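Local structure of EF0056 (Enterococcus faecalis, 6ORI) at residues A63-E76 / N112-F126. The protein is a calcium-bound enterococcal surface protein with immunoglobulin-like strand architecture, of unsettled molecular function and probably linked to biofilm formation. Sequence-based numbering, arbitrary orientation. Where two conformers were deposited one is given.
Sequences ASTANWEIRLQLDE and NIWKVNYIRANDGLF
I70 reaches across to the turn after strand 113-117: its CD1 lies 3.8 Å from L125 CD1 and 3.9 Å from both Y118 CD2 and F126 CE2, obliquely to both rings. With CG1 anti to the carbonyl carbon (chi1 -65°), the branch extends into this cluster. L74 crosses W114 at about a right angle, L74 CD1 lying 3.9 Å from W114 CZ3, both side chains touching I85. The other face carries E69, R71 and K115, with the apolar I113 among them. R71 holds E69 side-on, its NE and NH2 both 2.9 Å from E69 OE1, which lies close to the guanidinium plane; E21 and D178 also salt-bridge R71. K115 CD lies 3.5 Å and NZ 4.6 Å from E69 OE2, NZ beyond a salt bridge but water-bridged. Paired backbone bonds join I70 with V116 and L72 with W114, consistent with the 156° between the N-to-C directions of strands 68-74 and 113-117. N112 ND2 donates to L74 O from above the carbonyl plane, and L74 N to N112 O. The pair thus has an apolar face of I70, L72, W114 and V116 and a largely charged one, consistent with an immunoglobulin-like sheet; the carboxylates around R71 would probably stabilise its charge.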
ATOM      1  N   ALA A  63      22.037  -7.806   0.755  1.00  7.88           N
ATOM      2  CA  ALA A  63      21.425  -8.904   0.037  1.00  8.30           C
ATOM      3  C   ALA A  63      22.084  -9.012  -1.322  1.00  8.51           C
ATOM      4  O   ALA A  63      22.716  -8.079  -1.798  1.00  7.65           O
ATOM      5  CB  ALA A  63      19.935  -8.680  -0.126  1.00 11.99           C
ATOM      6  N   SER A  64      21.940 -10.164  -1.954  1.00  9.66           N
ATOM      7  CA  SER A  64      22.576 -10.408  -3.237  1.00  7.83           C
ATOM      8  C   SER A  64      21.877 -11.542  -3.939  1.00  7.84           C
ATOM      9  O   SER A  64      21.004 -12.199  -3.367  1.00  8.37           O
ATOM     10  CB  SER A  64      24.059 -10.756  -3.063  1.00  9.78           C
ATOM     11  OG  SER A  64      24.201 -11.878  -2.219  1.00 14.61           O
ATOM     12  N   THR A  65      22.311 -11.738  -5.176  1.00  7.69           N
ATOM     13  CA  THR A  65      21.919 -12.833  -6.064  1.00  9.64           C
ATOM     14  C   THR A  65      20.578 -12.646  -6.754  1.00  8.23           C
ATOM     15  O   THR A  65      19.774 -11.810  -6.364  1.00  7.21           O
ATOM     16  CB  THR A  65      21.882 -14.254  -5.400  1.00  9.93           C
ATOM     17  OG1 THR A  65      20.641 -14.482  -4.741  1.00  9.35           O
ATOM     18  CG2 THR A  65      23.031 -14.501  -4.446  1.00 11.47           C
ATOM     19  N   ALA A  66      20.357 -13.466  -7.773  1.00  9.72           N
ATOM     20  CA  ALA A  66      19.111 -13.519  -8.514  1.00  7.45           C
ATOM     21  C   ALA A  66      18.007 -14.252  -7.766  1.00  6.86           C
ATOM     22  O   ALA A  66      16.939 -14.449  -8.318  1.00  7.63           O
ATOM     23  CB  ALA A  66      19.354 -14.201  -9.845  1.00  8.66           C
ATOM     24  N   ASN A  67      18.231 -14.643  -6.516  1.00  7.19           N
ATOM     25  CA  ASN A  67      17.184 -15.317  -5.764  1.00  6.86           C
ATOM     26  C   ASN A  67      15.891 -14.511  -5.633  1.00  7.15           C
ATOM     27  O   ASN A  67      14.799 -15.068  -5.584  1.00  6.97           O
ATOM     28  CB  ASN A  67      17.672 -15.669  -4.366  1.00  8.09           C
ATOM     29  CG  ASN A  67      16.660 -16.479  -3.603  1.00  7.54           C
ATOM     30  OD1 ASN A  67      16.325 -17.601  -3.998  1.00  9.57           O
ATOM     31  ND2 ASN A  67      16.105 -15.906  -2.547  1.00  6.97           N
ATOM     32  N   TRP A  68      16.071 -13.207  -5.511  1.00  5.61           N
ATOM     33  CA  TRP A  68      15.020 -12.275  -5.137  1.00  4.37           C
ATOM     34  C   TRP A  68      14.411 -11.682  -6.388  1.00  4.90           C
ATOM     35  O   TRP A  68      15.085 -11.008  -7.164  1.00  5.79           O
ATOM     36  CB  TRP A  68      15.627 -11.191  -4.274  1.00  5.39           C
ATOM     37  CG  TRP A  68      16.454 -11.725  -3.149  1.00  5.22           C
ATOM     38  CD1 TRP A  68      17.798 -11.632  -3.034  1.00  6.64           C
ATOM     39  CD2 TRP A  68      15.996 -12.453  -1.997  1.00  4.97           C
ATOM     40  NE1 TRP A  68      18.222 -12.255  -1.878  1.00  6.92           N
ATOM     41  CE2 TRP A  68      17.132 -12.761  -1.226  1.00  7.22           C
ATOM     42  CE3 TRP A  68      14.748 -12.876  -1.547  1.00  5.64           C
ATOM     43  CZ2 TRP A  68      17.058 -13.472  -0.040  1.00  7.01           C
ATOM     44  CZ3 TRP A  68      14.672 -13.565  -0.354  1.00  7.24           C
ATOM     45  CH2 TRP A  68      15.824 -13.859   0.385  1.00  6.28           C
ATOM     46  N   GLU A  69      13.122 -11.943  -6.568  1.00  5.05           N
ATOM     47  CA  GLU A  69      12.413 -11.513  -7.780  1.00  4.49           C
ATOM     48  C   GLU A  69      11.190 -10.682  -7.435  1.00  5.36           C
ATOM     49  O   GLU A  69      10.320 -11.110  -6.680  1.00  5.38           O
ATOM     50  CB  GLU A  69      11.992 -12.722  -8.590  1.00  4.82           C
ATOM     51  CG  GLU A  69      11.309 -12.389  -9.894  1.00  7.26           C
ATOM     52  CD  GLU A  69      11.113 -13.627 -10.717  1.00  6.94           C
ATOM     53  OE1 GLU A  69      10.083 -14.307 -10.507  1.00  9.23           O
ATOM     54  OE2 GLU A  69      12.024 -13.942 -11.510  1.00 10.85           O
ATOM     55  N   ILE A  70      11.125  -9.494  -8.010  1.00  3.96           N
ATOM     56  CA  ILE A  70       9.984  -8.620  -7.841  1.00  4.53           C
ATOM     57  C   ILE A  70       8.937  -9.034  -8.850  1.00  5.83           C
ATOM     58  O   ILE A  70       9.258  -9.247 -10.037  1.00  5.92           O
ATOM     59  CB  ILE A  70      10.383  -7.157  -8.104  1.00  4.64           C
ATOM     60  CG1 ILE A  70      11.392  -6.661  -7.051  1.00  4.48           C
ATOM     61  CG2 ILE A  70       9.139  -6.236  -8.126  1.00  5.71           C
ATOM     62  CD1 ILE A  70      12.016  -5.325  -7.395  1.00  6.23           C
ATOM     63  N   ARG A  71       7.710  -9.202  -8.388  1.00  3.83           N
ATOM     64  CA  ARG A  71       6.592  -9.480  -9.251  1.00  4.16           C
ATOM     65  C   ARG A  71       5.589  -8.356  -9.176  1.00  4.50           C
ATOM     66  O   ARG A  71       5.334  -7.794  -8.105  1.00  4.59           O
ATOM     67  CB  ARG A  71       5.960 -10.826  -8.930  1.00  5.32           C
ATOM     68  CG  ARG A  71       6.902 -11.947  -9.397  1.00  9.57           C
ATOM     69  CD  ARG A  71       6.315 -13.309  -9.363  1.00 11.92           C
ATOM     70  NE  ARG A  71       7.315 -14.284  -9.775  1.00  9.40           N
ATOM     71  CZ  ARG A  71       7.124 -15.589  -9.737  1.00 15.12           C
ATOM     72  NH1 ARG A  71       5.985 -16.094  -9.287  1.00 19.62           N
ATOM     73  NH2 ARG A  71       8.095 -16.388 -10.122  1.00 16.43           N
ATOM     74  N   LEU A  72       5.050  -7.986 -10.337  1.00  5.12           N
ATOM     75  CA  LEU A  72       4.073  -6.910 -10.460  1.00  4.35           C
ATOM     76  C   LEU A  72       2.854  -7.504 -11.157  1.00  4.64           C
ATOM     77  O   LEU A  72       2.929  -7.934 -12.316  1.00  4.74           O
ATOM     78  CB  LEU A  72       4.637  -5.765 -11.273  1.00  6.36           C
ATOM     79  CG  LEU A  72       3.669  -4.629 -11.562  1.00  5.75           C
ATOM     80  CD1 LEU A  72       3.257  -3.886 -10.299  1.00  6.37           C
ATOM     81  CD2 LEU A  72       4.295  -3.683 -12.574  1.00  8.38           C
ATOM     82  N   GLN A  73       1.742  -7.579 -10.431  0.51  4.20           N
ATOM     83  CA  GLN A  73       0.458  -7.992 -10.986  0.51  4.43           C
ATOM     84  C   GLN A  73      -0.347  -6.738 -11.315  0.51  4.60           C
ATOM     85  O   GLN A  73      -0.416  -5.801 -10.496  0.51  3.71           O
ATOM     86  CB  GLN A  73      -0.341  -8.886 -10.026  0.51  7.94           C
ATOM     87  CG  GLN A  73      -1.700  -9.324 -10.597  0.51  9.27           C
ATOM     88  CD  GLN A  73      -2.399 -10.401  -9.770  0.51 11.17           C
ATOM     89  OE1 GLN A  73      -1.760 -11.287  -9.201  0.51 14.26           O
ATOM     90  NE2 GLN A  73      -3.724 -10.343  -9.728  0.51  7.41           N
ATOM     91  N   LEU A  74      -0.939  -6.711 -12.511  1.00  3.64           N
ATOM     92  CA  LEU A  74      -1.816  -5.618 -12.916  1.00  4.00           C
ATOM     93  C   LEU A  74      -3.208  -6.155 -13.180  1.00  5.78           C
ATOM     94  O   LEU A  74      -3.381  -7.253 -13.676  1.00  5.80           O
ATOM     95  CB  LEU A  74      -1.307  -4.932 -14.179  1.00  5.41           C
ATOM     96  CG  LEU A  74       0.058  -4.299 -14.074  1.00  4.83           C
ATOM     97  CD1 LEU A  74       0.410  -3.727 -15.429  1.00  6.10           C
ATOM     98  CD2 LEU A  74       0.126  -3.235 -13.005  1.00  6.28           C
ATOM     99  N   ASP A  75      -4.203  -5.347 -12.868  1.00  4.47           N
ATOM    100  CA  ASP A  75      -5.576  -5.660 -13.182  1.00  5.65           C
ATOM    101  C   ASP A  75      -5.687  -6.284 -14.555  1.00  4.48           C
ATOM    102  O   ASP A  75      -5.163  -5.724 -15.517  1.00  5.12           O
ATOM    103  CB  ASP A  75      -6.388  -4.374 -13.112  1.00  5.68           C
ATOM    104  CG  ASP A  75      -7.845  -4.630 -12.961  1.00  6.24           C
ATOM    105  OD1 ASP A  75      -8.458  -5.131 -13.927  1.00  7.49           O
ATOM    106  OD2 ASP A  75      -8.388  -4.308 -11.879  1.00  6.42           O
ATOM    107  N   GLU A  76      -6.393  -7.399 -14.655  1.00  5.64           N
ATOM    108  CA  GLU A  76      -6.587  -8.066 -15.941  1.00  5.84           C
ATOM    109  C   GLU A  76      -7.129  -7.127 -17.010  1.00  6.08           C
ATOM    110  O   GLU A  76      -6.810  -7.276 -18.209  1.00  8.37           O
ATOM    111  CB  GLU A  76      -7.542  -9.256 -15.788  1.00 10.66           C
ATOM    112  CG  GLU A  76      -6.968 -10.443 -15.026  1.00 19.14           C
ATOM    113  CD  GLU A  76      -5.970 -11.261 -15.851  1.00 35.03           C
ATOM    114  OE1 GLU A  76      -5.556 -12.338 -15.369  1.00 29.89           O
ATOM    115  OE2 GLU A  76      -5.603 -10.837 -16.974  1.00 25.58           O
ATOM    116  N   ASN A 112      -1.241 -11.944 -16.037  1.00  6.89           N
ATOM    117  CA  ASN A 112      -1.184 -10.545 -15.661  1.00  7.30           C
ATOM    118  C   ASN A 112      -0.111 -10.272 -14.632  1.00  5.72           C
ATOM    119  O   ASN A 112      -0.247  -9.314 -13.875  1.00  5.82           O
ATOM    120  CB  ASN A 112      -2.550 -10.052 -15.165  1.00  6.56           C
ATOM    121  CG  ASN A 112      -3.003 -10.740 -13.880  1.00  9.40           C
ATOM    122  OD1 ASN A 112      -2.620 -11.857 -13.593  1.00 11.44           O
ATOM    123  ND2 ASN A 112      -3.847 -10.071 -13.117  1.00 11.18           N
ATOM    124  N   ILE A 113       0.941 -11.093 -14.615  1.00  5.43           N
ATOM    125  CA  ILE A 113       2.066 -10.901 -13.722  1.00  5.21           C
ATOM    126  C   ILE A 113       3.351 -10.714 -14.534  1.00  4.19           C
ATOM    127  O   ILE A 113       3.587 -11.439 -15.510  1.00  5.23           O
ATOM    128  CB  ILE A 113       2.210 -12.065 -12.726  1.00  5.83           C
ATOM    129  CG1 ILE A 113       0.868 -12.313 -12.025  1.00  8.28           C
ATOM    130  CG2 ILE A 113       3.331 -11.755 -11.720  1.00  8.73           C
ATOM    131  CD1 ILE A 113       0.880 -13.459 -11.019  1.00 11.75           C
ATOM    132  N   TRP A 114       4.152  -9.740 -14.139  1.00  3.46           N
ATOM    133  CA  TRP A 114       5.448  -9.436 -14.698  1.00  4.30           C
ATOM    134  C   TRP A 114       6.523  -9.590 -13.617  1.00  5.49           C
ATOM    135  O   TRP A 114       6.244  -9.499 -12.425  1.00  5.42           O
ATOM    136  CB  TRP A 114       5.464  -8.000 -15.214  1.00  4.81           C
ATOM    137  CG  TRP A 114       4.724  -7.779 -16.499  1.00  4.39           C
ATOM    138  CD1 TRP A 114       5.285  -7.625 -17.726  1.00  4.20           C
ATOM    139  CD2 TRP A 114       3.306  -7.645 -16.697  1.00  4.11           C
ATOM    140  NE1 TRP A 114       4.316  -7.396 -18.672  1.00  4.40           N
ATOM    141  CE2 TRP A 114       3.096  -7.417 -18.068  1.00  4.22           C
ATOM    142  CE3 TRP A 114       2.194  -7.677 -15.849  1.00  6.22           C
ATOM    143  CZ2 TRP A 114       1.833  -7.248 -18.615  1.00  4.54           C
ATOM    144  CZ3 TRP A 114       0.930  -7.504 -16.413  1.00  8.34           C
ATOM    145  CH2 TRP A 114       0.775  -7.292 -17.777  1.00  6.15           C
ATOM    146  N   LYS A 115       7.768  -9.766 -14.041  1.00  5.10           N
ATOM    147  CA  LYS A 115       8.882 -10.033 -13.123  1.00  3.27           C
ATOM    148  C   LYS A 115      10.148  -9.278 -13.499  1.00  3.65           C
ATOM    149  O   LYS A 115      10.448  -9.080 -14.691  1.00  4.06           O
ATOM    150  CB  LYS A 115       9.201 -11.534 -13.058  1.00  6.92           C
ATOM    151  CG  LYS A 115       9.623 -12.138 -14.379  1.00  7.89           C
ATOM    152  CD  LYS A 115       9.903 -13.642 -14.262  1.00  9.23           C
ATOM    153  CE  LYS A 115      10.280 -14.170 -15.624  1.00 11.33           C
ATOM    154  NZ  LYS A 115      10.776 -15.566 -15.582  1.00 16.35           N
ATOM    155  N   VAL A 116      10.891  -8.838 -12.490  1.00  5.27           N
ATOM    156  CA  VAL A 116      12.233  -8.260 -12.657  1.00  3.46           C
ATOM    157  C   VAL A 116      13.028  -8.599 -11.419  1.00  4.67           C
ATOM    158  O   VAL A 116      12.459  -8.714 -10.344  1.00  5.08           O
ATOM    159  CB  VAL A 116      12.149  -6.733 -12.914  1.00  4.64           C
ATOM    160  CG1 VAL A 116      11.746  -5.941 -11.679  1.00  5.61           C
ATOM    161  CG2 VAL A 116      13.457  -6.211 -13.465  1.00  5.85           C
ATOM    162  N   ASN A 117      14.325  -8.804 -11.539  1.00  4.28           N
ATOM    163  CA  ASN A 117      15.101  -9.128 -10.369  1.00  3.74           C
ATOM    164  C   ASN A 117      15.177  -7.937  -9.429  1.00  4.86           C
ATOM    165  O   ASN A 117      15.250  -6.791  -9.844  1.00  5.57           O
ATOM    166  CB  ASN A 117      16.495  -9.607 -10.766  1.00  4.75           C
ATOM    167  CG  ASN A 117      16.475 -10.982 -11.374  1.00  5.47           C
ATOM    168  OD1 ASN A 117      15.467 -11.676 -11.323  1.00  8.20           O
ATOM    169  ND2 ASN A 117      17.615 -11.408 -11.894  1.00  8.42           N
ATOM    170  N   TYR A 118      15.179  -8.216  -8.140  1.00  4.48           N
ATOM    171  CA  TYR A 118      15.344  -7.167  -7.145  1.00  4.49           C
ATOM    172  C   TYR A 118      16.749  -6.550  -7.163  1.00  5.17           C
ATOM    173  O   TYR A 118      16.886  -5.337  -7.050  1.00  5.88           O
ATOM    174  CB  TYR A 118      15.017  -7.745  -5.749  1.00  6.11           C
ATOM    175  CG  TYR A 118      15.082  -6.741  -4.612  1.00  6.29           C
ATOM    176  CD1 TYR A 118      16.292  -6.368  -4.058  1.00  5.08           C
ATOM    177  CD2 TYR A 118      13.926  -6.168  -4.088  1.00  5.69           C
ATOM    178  CE1 TYR A 118      16.355  -5.443  -3.012  1.00  6.24           C
ATOM    179  CE2 TYR A 118      13.984  -5.251  -3.046  1.00  5.55           C
ATOM    180  CZ  TYR A 118      15.201  -4.905  -2.518  1.00  6.78           C
ATOM    181  OH  TYR A 118      15.259  -3.993  -1.485  1.00  7.13           O
ATOM    182  N   ILE A 119      17.777  -7.392  -7.296  1.00  4.46           N
ATOM    183  CA  ILE A 119      19.148  -6.969  -7.057  1.00  6.23           C
ATOM    184  C   ILE A 119      19.779  -6.435  -8.327  1.00  5.44           C
ATOM    185  O   ILE A 119      19.797  -7.119  -9.371  1.00  5.51           O
ATOM    186  CB  ILE A 119      19.990  -8.128  -6.492  1.00  6.14           C
ATOM    187  CG1 ILE A 119      19.428  -8.589  -5.141  1.00  6.02           C
ATOM    188  CG2 ILE A 119      21.457  -7.743  -6.398  1.00  6.96           C
ATOM    189  CD1 ILE A 119      19.740  -7.661  -3.967  1.00  6.56           C
ATOM    190  N   ARG A 120      20.313  -5.222  -8.215  1.00  5.66           N
ATOM    191  CA  ARG A 120      20.799  -4.490  -9.362  1.00  5.39           C
ATOM    192  C   ARG A 120      21.896  -5.226 -10.132  1.00  6.88           C
ATOM    193  O   ARG A 120      21.901  -5.205 -11.363  1.00  8.04           O
ATOM    194  CB  ARG A 120      21.282  -3.110  -8.929  1.00  5.26           C
ATOM    195  CG  ARG A 120      21.572  -2.206 -10.132  1.00  7.54           C
ATOM    196  CD  ARG A 120      21.922  -0.808  -9.715  1.00  9.89           C
ATOM    197  NE  ARG A 120      23.125  -0.787  -8.897  1.00  8.52           N
ATOM    198  CZ  ARG A 120      23.575   0.276  -8.252  1.00  7.81           C
ATOM    199  NH1 ARG A 120      22.903   1.406  -8.272  1.00 10.42           N
ATOM    200  NH2 ARG A 120      24.678   0.187  -7.530  1.00 11.91           N
ATOM    201  N   ALA A 121      22.827  -5.859  -9.417  1.00  7.59           N
ATOM    202  CA  ALA A 121      23.940  -6.573 -10.056  1.00  6.53           C
ATOM    203  C   ALA A 121      23.508  -7.829 -10.762  1.00  8.82           C
ATOM    204  O   ALA A 121      24.309  -8.424 -11.494  1.00 12.52           O
ATOM    205  CB  ALA A 121      25.000  -6.918  -9.042  1.00  8.20           C
ATOM    206  N   ASN A 122      22.271  -8.249 -10.549  1.00  5.92           N
ATOM    207  CA  ASN A 122      21.696  -9.381 -11.257  1.00  8.42           C
ATOM    208  C   ASN A 122      20.635  -8.906 -12.254  1.00  5.65           C
ATOM    209  O   ASN A 122      19.532  -9.441 -12.305  1.00  9.59           O
ATOM    210  CB  ASN A 122      21.139 -10.382 -10.245  1.00  7.93           C
ATOM    211  CG  ASN A 122      22.207 -10.912  -9.336  1.00 11.60           C
ATOM    212  OD1 ASN A 122      22.377 -10.439  -8.200  1.00 13.84           O
ATOM    213  ND2 ASN A 122      22.953 -11.893  -9.824  1.00 13.50           N
ATOM    214  N   ASP A 123      20.965  -7.889 -13.039  1.00  7.09           N
ATOM    215  CA  ASP A 123      20.036  -7.303 -14.011  1.00  6.87           C
ATOM    216  C   ASP A 123      18.729  -6.851 -13.374  1.00  7.69           C
ATOM    217  O   ASP A 123      17.665  -6.873 -13.996  1.00  8.50           O
ATOM    218  CB  ASP A 123      19.783  -8.287 -15.148  1.00 10.87           C
ATOM    219  CG  ASP A 123      21.056  -8.671 -15.854  1.00 14.32           C
ATOM    220  OD1 ASP A 123      21.771  -7.754 -16.319  1.00 18.45           O
ATOM    221  OD2 ASP A 123      21.348  -9.889 -15.894  1.00 18.74           O
ATOM    222  N   GLY A 124      18.841  -6.384 -12.143  1.00  7.11           N
ATOM    223  CA  GLY A 124      17.690  -5.980 -11.357  1.00  5.87           C
ATOM    224  C   GLY A 124      17.702  -4.498 -11.029  1.00  5.28           C
ATOM    225  O   GLY A 124      18.294  -3.675 -11.740  1.00  5.96           O
ATOM    226  N   LEU A 125      17.006  -4.120  -9.957  1.00  4.20           N
ATOM    227  CA  LEU A 125      16.743  -2.710  -9.670  1.00  6.57           C
ATOM    228  C   LEU A 125      17.582  -2.048  -8.587  1.00  5.57           C
ATOM    229  O   LEU A 125      17.943  -0.895  -8.726  1.00  6.90           O
ATOM    230  CB  LEU A 125      15.278  -2.509  -9.281  1.00  6.24           C
ATOM    231  CG  LEU A 125      14.248  -3.033 -10.285  1.00  5.62           C
ATOM    232  CD1 LEU A 125      12.847  -2.612  -9.885  1.00  5.54           C
ATOM    233  CD2 LEU A 125      14.528  -2.589 -11.700  1.00  7.76           C
ATOM    234  N   PHE A 126      17.825  -2.750  -7.486  1.00  4.27           N
ATOM    235  CA  PHE A 126      18.283  -2.121  -6.242  1.00  6.04           C
ATOM    236  C   PHE A 126      19.654  -2.622  -5.797  1.00  4.31           C
ATOM    237  O   PHE A 126      19.981  -3.813  -5.874  1.00  6.46           O
ATOM    238  CB  PHE A 126      17.247  -2.370  -5.136  1.00  4.34           C
ATOM    239  CG  PHE A 126      15.879  -1.812  -5.453  1.00  4.53           C
ATOM    240  CD1 PHE A 126      15.737  -0.476  -5.797  1.00  4.61           C
ATOM    241  CD2 PHE A 126      14.745  -2.613  -5.446  1.00  4.39           C
ATOM    242  CE1 PHE A 126      14.512   0.040  -6.112  1.00  5.18           C
ATOM    243  CE2 PHE A 126      13.501  -2.070  -5.754  1.00  3.84           C
ATOM    244  CZ  PHE A 126      13.409  -0.751  -6.084  1.00  4.48           C
TER
HETATM  245  O   HOH W   1      17.680 -10.368  -7.558  1.00  5.63           O
HETATM  246  O   HOH W   2      24.326  -9.925  -6.372  1.00 12.17           O
HETATM  247  O   HOH W   3      15.550 -14.251 -10.592  1.00 11.89           O
HETATM  248  O   HOH W   4      13.268 -12.005 -12.947  1.00 12.71           O
HETATM  249  O   HOH W   5      12.233 -16.150 -12.981  1.00 22.46           O
HETATM  250  O   HOH W   6      -3.707 -13.977 -15.924  1.00 28.24           O